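Local atomic coordinates of aldose-aldose oxidoreductase (Caulobacter crescentus, PDB entry 5A04), a protein that probably oxidises one aldose while reducing another, using a bound NADP(H) cofactor, and here holds glucose beside NADPH. Residues 171-176 with 219-224; 181-186 with 239-244. One frame throughout, in Å; residues are numbered along the deposited sequence.

Both contacts lie in the C-terminal alpha/beta domain, their centres about 10 Å apart, and each contributes one side to the glucose and NADPH pocket, contact 1 through Trp-171 and Arg-172, contact 2 through Asp-185. A salt bridge of 2.8 Å from Arg-172 NE to Asp-185 OD1 unites the two, with O2 of the glucose bonded to both residues. Away from the ligands, Asp-223 O lies 2.7 Å from Ser-182 OG, probably as a hydrogen bond, and Val-221 CB packs on Gly-181 CA. The segments alternate along the chain. Residues 219-224 touch both the 171-176 turn and the start of helix 182-198.

Contact 1: 171-176 with 219-224; sequences WRLNRA and GEVEDI. With NDP (NADPH dihydro-nicotinamide-adenine-dinucleotide phosphate), chain G; BGC (beta-D-glucopyranose), chain H.
Glu-220 O is gripped by two nitrogens of Arg-175, NH2 at 3.1 Å and NE at 3.3 Å. Both bonds are bent, and the oxygen sits somewhat out of the guanidinium plane. The arginine reaches it because its chain bends at chi3 (-65°), folding the guanidinium back so that CG1 of Val-221 lies off-centre above one face. The carboxylate of Glu-220 returns the grip at the other end of the same residue: OE1 accepts the backbone N of Arg-175 at 2.9 Å in a nearly straight bond (166°), and a water joins OE1 to Ala-176 N. Glu-220 thus holds one amide at the start of helix 175-178 directly and the next through water, and its negative charge would probably interact favourably with the helix dipole. Asn-174 is the N-cap of that helix, its OD1 making a weak bond to Leu-177 N. The side chains of Leu-173 and Val-221 cross at about a right angle, with Leu-173 CD2 3.8 Å from Val-221 CG2. Another water connects Arg-175 NH2 with OE1 of Glu-222, whose OE2 is bound by Tyr-328.

Within this C-terminal domain of the oxidoreductase family, the 3-10 turn 171-173 carries two ligand-binding side chains. Trp-171 presents its indole edge to the pyrophosphate, NE1 donating to NDP O3 at 3.1 Å and to O1A. The extended Arg-172 crosses one face of that indole with its CG; its NH2 divides between NDP O2N at 2.8 Å and glucose O2 at 3.2 Å, the latter almost straight. An alanine in place of Trp-171 would probably deprive the pyrophosphate of its indole N-H partner and leave the Arg-172 side chain less firmly positioned between cofactor and sugar.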
# COMPACT_ATOMS: atom_id res chain seq x y z
N TRP A 171 25.88 -11.49 -3.72
CA TRP A 171 26.25 -10.72 -2.51
C TRP A 171 25.03 -10.09 -1.83
O TRP A 171 25.04 -9.92 -0.61
CB TRP A 171 27.30 -9.64 -2.82
CG TRP A 171 26.84 -8.51 -3.68
CD1 TRP A 171 27.07 -8.35 -5.02
CD2 TRP A 171 26.10 -7.35 -3.26
NE1 TRP A 171 26.51 -7.18 -5.46
CE2 TRP A 171 25.90 -6.55 -4.42
CE3 TRP A 171 25.58 -6.91 -2.04
CZ2 TRP A 171 25.20 -5.34 -4.37
CZ3 TRP A 171 24.88 -5.72 -2.00
CH2 TRP A 171 24.70 -4.94 -3.16
N ARG A 172 23.97 -9.78 -2.58
CA ARG A 172 22.78 -9.19 -1.94
C ARG A 172 22.15 -10.10 -0.88
O ARG A 172 21.43 -9.62 -0.01
CB ARG A 172 21.73 -8.82 -2.99
CG ARG A 172 22.00 -7.50 -3.71
CD ARG A 172 21.01 -7.29 -4.85
NE ARG A 172 21.19 -5.99 -5.51
CZ ARG A 172 22.10 -5.74 -6.45
NH1 ARG A 172 22.94 -6.70 -6.85
NH2 ARG A 172 22.16 -4.53 -7.01
N LEU A 173 22.41 -11.40 -0.96
CA LEU A 173 21.79 -12.36 -0.04
C LEU A 173 22.78 -12.83 1.01
O LEU A 173 22.52 -13.77 1.76
CB LEU A 173 21.22 -13.55 -0.83
CG LEU A 173 20.10 -13.07 -1.76
CD1 LEU A 173 19.59 -14.20 -2.63
CD2 LEU A 173 18.94 -12.48 -0.95
N ASN A 174 23.92 -12.16 1.05
CA ASN A 174 24.98 -12.43 2.01
C ASN A 174 25.07 -11.28 3.01
O ASN A 174 25.34 -10.15 2.62
CB ASN A 174 26.31 -12.62 1.27
CG ASN A 174 27.47 -12.87 2.20
OD1 ASN A 174 28.06 -11.94 2.73
ND2 ASN A 174 27.79 -14.14 2.42
N ARG A 175 24.80 -11.54 4.29
CA ARG A 175 24.68 -10.44 5.24
C ARG A 175 25.98 -9.65 5.36
O ARG A 175 25.95 -8.43 5.47
CB ARG A 175 24.24 -10.93 6.63
CG ARG A 175 24.24 -9.80 7.67
CD ARG A 175 23.55 -10.16 8.98
NE ARG A 175 22.12 -10.40 8.77
CZ ARG A 175 21.20 -9.45 8.67
NH1 ARG A 175 21.54 -8.17 8.79
NH2 ARG A 175 19.93 -9.79 8.46
N ALA A 176 27.11 -10.35 5.33
CA ALA A 176 28.39 -9.64 5.48
C ALA A 176 28.65 -8.59 4.39
O ALA A 176 29.30 -7.59 4.64
CB ALA A 176 29.55 -10.64 5.53
N GLY A 219 18.61 -17.48 3.97
CA GLY A 219 19.21 -17.99 5.19
C GLY A 219 19.78 -16.87 6.05
O GLY A 219 19.93 -17.02 7.26
N GLU A 220 20.12 -15.74 5.42
CA GLU A 220 20.85 -14.69 6.14
C GLU A 220 20.14 -13.34 6.22
O GLU A 220 20.30 -12.63 7.21
CB GLU A 220 22.23 -14.49 5.52
CG GLU A 220 23.07 -15.75 5.52
CD GLU A 220 24.54 -15.47 5.33
OE1 GLU A 220 24.93 -14.29 5.19
OE2 GLU A 220 25.31 -16.45 5.33
N VAL A 221 19.39 -12.98 5.19
CA VAL A 221 18.77 -11.66 5.16
C VAL A 221 17.27 -11.77 4.93
O VAL A 221 16.77 -12.85 4.60
CB VAL A 221 19.40 -10.76 4.07
CG1 VAL A 221 20.92 -10.63 4.30
CG2 VAL A 221 19.12 -11.29 2.66
N GLU A 222 16.54 -10.66 5.09
CA GLU A 222 15.08 -10.72 5.06
C GLU A 222 14.52 -10.62 3.64
O GLU A 222 15.11 -9.99 2.76
CB GLU A 222 14.46 -9.63 5.95
CG GLU A 222 14.40 -8.21 5.37
CD GLU A 222 15.73 -7.47 5.34
OE1 GLU A 222 16.74 -7.96 5.92
OE2 GLU A 222 15.77 -6.37 4.73
N ASP A 223 13.36 -11.24 3.46
CA ASP A 223 12.63 -11.19 2.20
C ASP A 223 11.67 -10.00 2.23
O ASP A 223 11.95 -8.97 1.63
CB ASP A 223 11.89 -12.50 1.97
CG ASP A 223 10.91 -12.44 0.80
OD1 ASP A 223 11.00 -11.50 -0.01
OD2 ASP A 223 10.08 -13.36 0.70
N ILE A 224 10.55 -10.15 2.93
CA ILE A 224 9.59 -9.05 3.05
C ILE A 224 9.76 -8.31 4.37
O ILE A 224 9.84 -8.92 5.44
CB ILE A 224 8.13 -9.56 2.95
CG1 ILE A 224 7.84 -10.07 1.54
CG2 ILE A 224 7.15 -8.43 3.29
CD1 ILE A 224 6.46 -10.75 1.40
PA NDP G . 27.36 -6.35 -9.05
O1A NDP G . 27.55 -7.57 -8.21
O2A NDP G . 26.73 -6.50 -10.40
O5B NDP G . 28.79 -5.57 -9.24
C5B NDP G . 29.41 -5.43 -7.99
C4B NDP G . 30.89 -5.14 -8.30
O4B NDP G . 31.57 -4.68 -7.14
C3B NDP G . 31.58 -6.45 -8.75
O3B NDP G . 31.43 -6.67 -10.12
C2B NDP G . 33.05 -6.09 -8.49
O2B NDP G . 33.56 -5.34 -9.42
C1B NDP G . 32.90 -5.15 -7.21
N9A NDP G . 33.26 -5.83 -5.97
C8A NDP G . 34.28 -5.48 -5.09
N7A NDP G . 34.38 -6.32 -4.04
C5A NDP G . 33.37 -7.27 -4.25
C6A NDP G . 32.97 -8.40 -3.52
N6A NDP G . 33.61 -8.73 -2.35
N1A NDP G . 31.93 -9.19 -3.94
C2A NDP G . 31.34 -8.80 -5.13
N3A NDP G . 31.61 -7.76 -5.92
C4A NDP G . 32.66 -6.99 -5.46
O3 NDP G . 26.40 -5.44 -8.05
PN NDP G . 25.56 -4.24 -8.76
O1N NDP G . 26.37 -3.40 -9.65
O2N NDP G . 24.11 -4.61 -9.01
O5D NDP G . 25.32 -3.23 -7.34
C5D NDP G . 26.50 -2.64 -6.88
C4D NDP G . 26.09 -1.39 -6.04
O4D NDP G . 25.25 -0.54 -6.88
C3D NDP G . 25.20 -1.79 -4.80
O3D NDP G . 25.47 -0.89 -3.71
C2D NDP G . 23.78 -1.55 -5.30
O2D NDP G . 22.91 -1.17 -4.25
C1D NDP G . 24.01 -0.32 -6.24
N1N NDP G . 23.00 -0.31 -7.30
C2N NDP G . 22.25 0.84 -7.53
C3N NDP G . 21.34 0.84 -8.55
C7N NDP G . 20.54 2.05 -8.79
O7N NDP G . 19.58 2.06 -9.58
N7N NDP G . 20.88 3.22 -8.12
C4N NDP G . 21.10 -0.34 -9.42
C5N NDP G . 21.91 -1.51 -9.07
C6N NDP G . 22.80 -1.47 -8.08
P2B NDP G . 35.18 -5.65 -9.92
O1X NDP G . 35.89 -5.61 -8.59
O2X NDP G . 34.98 -7.01 -10.53
O3X NDP G . 35.45 -4.50 -10.88
C2 BGC H . 18.77 -2.19 -6.79
C3 BGC H . 18.60 -3.29 -7.85
C4 BGC H . 17.27 -3.16 -8.52
C5 BGC H . 17.05 -1.75 -9.04
C6 BGC H . 15.59 -1.61 -9.53
C1 BGC H . 18.59 -0.92 -7.50
O1 BGC H . 18.87 0.17 -6.62
O2 BGC H . 20.07 -2.30 -6.22
O3 BGC H . 18.71 -4.54 -7.17
O4 BGC H . 17.19 -4.09 -9.59
O5 BGC H . 17.27 -0.80 -8.02
O6 BGC H . 15.40 -0.35 -10.20
O HOH W 1 20.04 -14.70 2.72
O HOH W 2 16.98 -8.62 8.43
O HOH W 3 27.33 -13.13 5.71

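Contact 2: 181-186 with 239-244; sequences GSLMDI and CVSAYS. With BGC (beta-D-glucopyranose), chain H.
With OG of Ser-182 set between its own backbone N and carbonyl carbon (chi1 74°) and OG of Ser-241 turned anti to the backbone N (177°), the two hydroxyls meet at 2.7 Å. Ser-241 donates, and Asp-223 O is the probable second partner of Ser-182 OG. This pair joins the first turn of helix 182-198 to the end of strand 236-242, where the helix packs across the mixed sheet of the C-terminal alpha/beta domain; the axes of 182-186 and 239-242 run at 100° to each other, 7.3 Å apart.

Beyond the strand end, the ring of Tyr-243 lies with one face against the helix start. Ser-182 CA stands over the ring centre, and its CB makes a CH-pi contact 3.9 Å from the centroid. CG2 of Ile-186 approaches the same ring obliquely at CE1, 4.1 Å away, and rests on Ala-242 O. Phe-163 meets the tyrosine edge-to-face.

At the far end of the ring, Tyr-243 OH touches Asp-185 CB at 3.0 Å, close beside the carboxylate that faces the sugar. Each carboxylate oxygen takes one glucose hydroxyl: OD1 accepts from O2 at 2.7 Å, and OD2 from O3 at 2.8 Å.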
# COMPACT_ATOMS: atom_id res chain seq x y z
N GLY A 181 18.67 -7.33 3.95
CA GLY A 181 17.97 -7.91 2.81
C GLY A 181 17.27 -6.88 1.94
O GLY A 181 17.85 -5.85 1.59
N SER A 182 16.01 -7.16 1.58
CA SER A 182 15.28 -6.31 0.64
C SER A 182 15.25 -4.83 1.03
O SER A 182 15.30 -3.96 0.16
CB SER A 182 13.84 -6.82 0.46
OG SER A 182 13.05 -6.52 1.61
N LEU A 183 15.18 -4.52 2.32
CA LEU A 183 15.10 -3.13 2.73
C LEU A 183 16.34 -2.36 2.34
O LEU A 183 16.27 -1.19 1.98
CB LEU A 183 14.89 -3.03 4.25
CG LEU A 183 14.75 -1.62 4.82
CD1 LEU A 183 13.64 -0.83 4.08
CD2 LEU A 183 14.46 -1.68 6.33
N MET A 184 17.50 -3.01 2.43
CA MET A 184 18.75 -2.34 2.10
C MET A 184 18.83 -2.07 0.60
O MET A 184 19.32 -1.03 0.17
CB MET A 184 19.94 -3.17 2.59
CG MET A 184 20.12 -3.17 4.10
SD MET A 184 20.48 -1.51 4.72
CE MET A 184 22.18 -1.34 4.24
N ASP A 185 18.26 -2.97 -0.20
CA ASP A 185 18.46 -2.92 -1.64
C ASP A 185 17.38 -2.20 -2.43
O ASP A 185 17.68 -1.41 -3.33
CB ASP A 185 18.58 -4.33 -2.21
CG ASP A 185 18.90 -4.32 -3.68
OD1 ASP A 185 20.04 -3.94 -4.04
OD2 ASP A 185 18.01 -4.68 -4.49
N ILE A 186 16.13 -2.52 -2.13
CA ILE A 186 15.04 -2.08 -2.98
C ILE A 186 13.97 -1.37 -2.14
O ILE A 186 13.37 -0.38 -2.58
CB ILE A 186 14.46 -3.30 -3.78
CG1 ILE A 186 13.31 -2.85 -4.68
CG2 ILE A 186 14.06 -4.45 -2.87
CD1 ILE A 186 13.75 -1.82 -5.69
N CYS A 239 4.42 1.18 3.34
CA CYS A 239 5.51 0.82 2.44
C CYS A 239 5.74 -0.68 2.36
O CYS A 239 5.79 -1.37 3.39
CB CYS A 239 6.80 1.51 2.90
SG CYS A 239 6.69 3.32 3.06
N VAL A 240 5.93 -1.19 1.15
CA VAL A 240 6.35 -2.57 0.95
C VAL A 240 7.81 -2.64 0.51
O VAL A 240 8.24 -1.86 -0.33
CB VAL A 240 5.46 -3.28 -0.10
CG1 VAL A 240 6.14 -4.55 -0.63
CG2 VAL A 240 4.08 -3.60 0.50
N SER A 241 8.56 -3.58 1.10
CA SER A 241 9.91 -3.95 0.67
C SER A 241 9.94 -5.46 0.51
O SER A 241 9.62 -6.17 1.47
CB SER A 241 10.96 -3.50 1.70
OG SER A 241 12.25 -3.91 1.30
N ALA A 242 10.31 -5.97 -0.67
CA ALA A 242 10.21 -7.41 -0.89
C ALA A 242 11.26 -7.96 -1.85
O ALA A 242 11.69 -7.27 -2.78
CB ALA A 242 8.80 -7.76 -1.40
N TYR A 243 11.64 -9.21 -1.63
CA TYR A 243 12.54 -9.93 -2.53
C TYR A 243 11.81 -11.11 -3.19
O TYR A 243 12.45 -11.93 -3.85
CB TYR A 243 13.76 -10.44 -1.76
CG TYR A 243 15.02 -9.58 -1.83
CD1 TYR A 243 15.20 -8.62 -2.81
CD2 TYR A 243 16.05 -9.78 -0.91
CE1 TYR A 243 16.37 -7.87 -2.88
CE2 TYR A 243 17.22 -9.04 -0.97
CZ TYR A 243 17.38 -8.09 -1.95
OH TYR A 243 18.56 -7.37 -1.99
N SER A 244 10.50 -11.22 -2.99
CA SER A 244 9.75 -12.36 -3.54
C SER A 244 8.55 -11.93 -4.39
O SER A 244 7.78 -12.79 -4.84
CB SER A 244 9.28 -13.29 -2.41
OG SER A 244 8.46 -12.62 -1.46
C2 BGC H . 18.77 -2.19 -6.79
C3 BGC H . 18.60 -3.29 -7.85
C4 BGC H . 17.27 -3.16 -8.52
C5 BGC H . 17.05 -1.75 -9.04
C6 BGC H . 15.59 -1.61 -9.53
C1 BGC H . 18.59 -0.92 -7.50
O1 BGC H . 18.87 0.17 -6.62
O2 BGC H . 20.07 -2.30 -6.22
O3 BGC H . 18.71 -4.54 -7.17
O4 BGC H . 17.19 -4.09 -9.59
O5 BGC H . 17.27 -0.80 -8.02
O6 BGC H . 15.40 -0.35 -10.20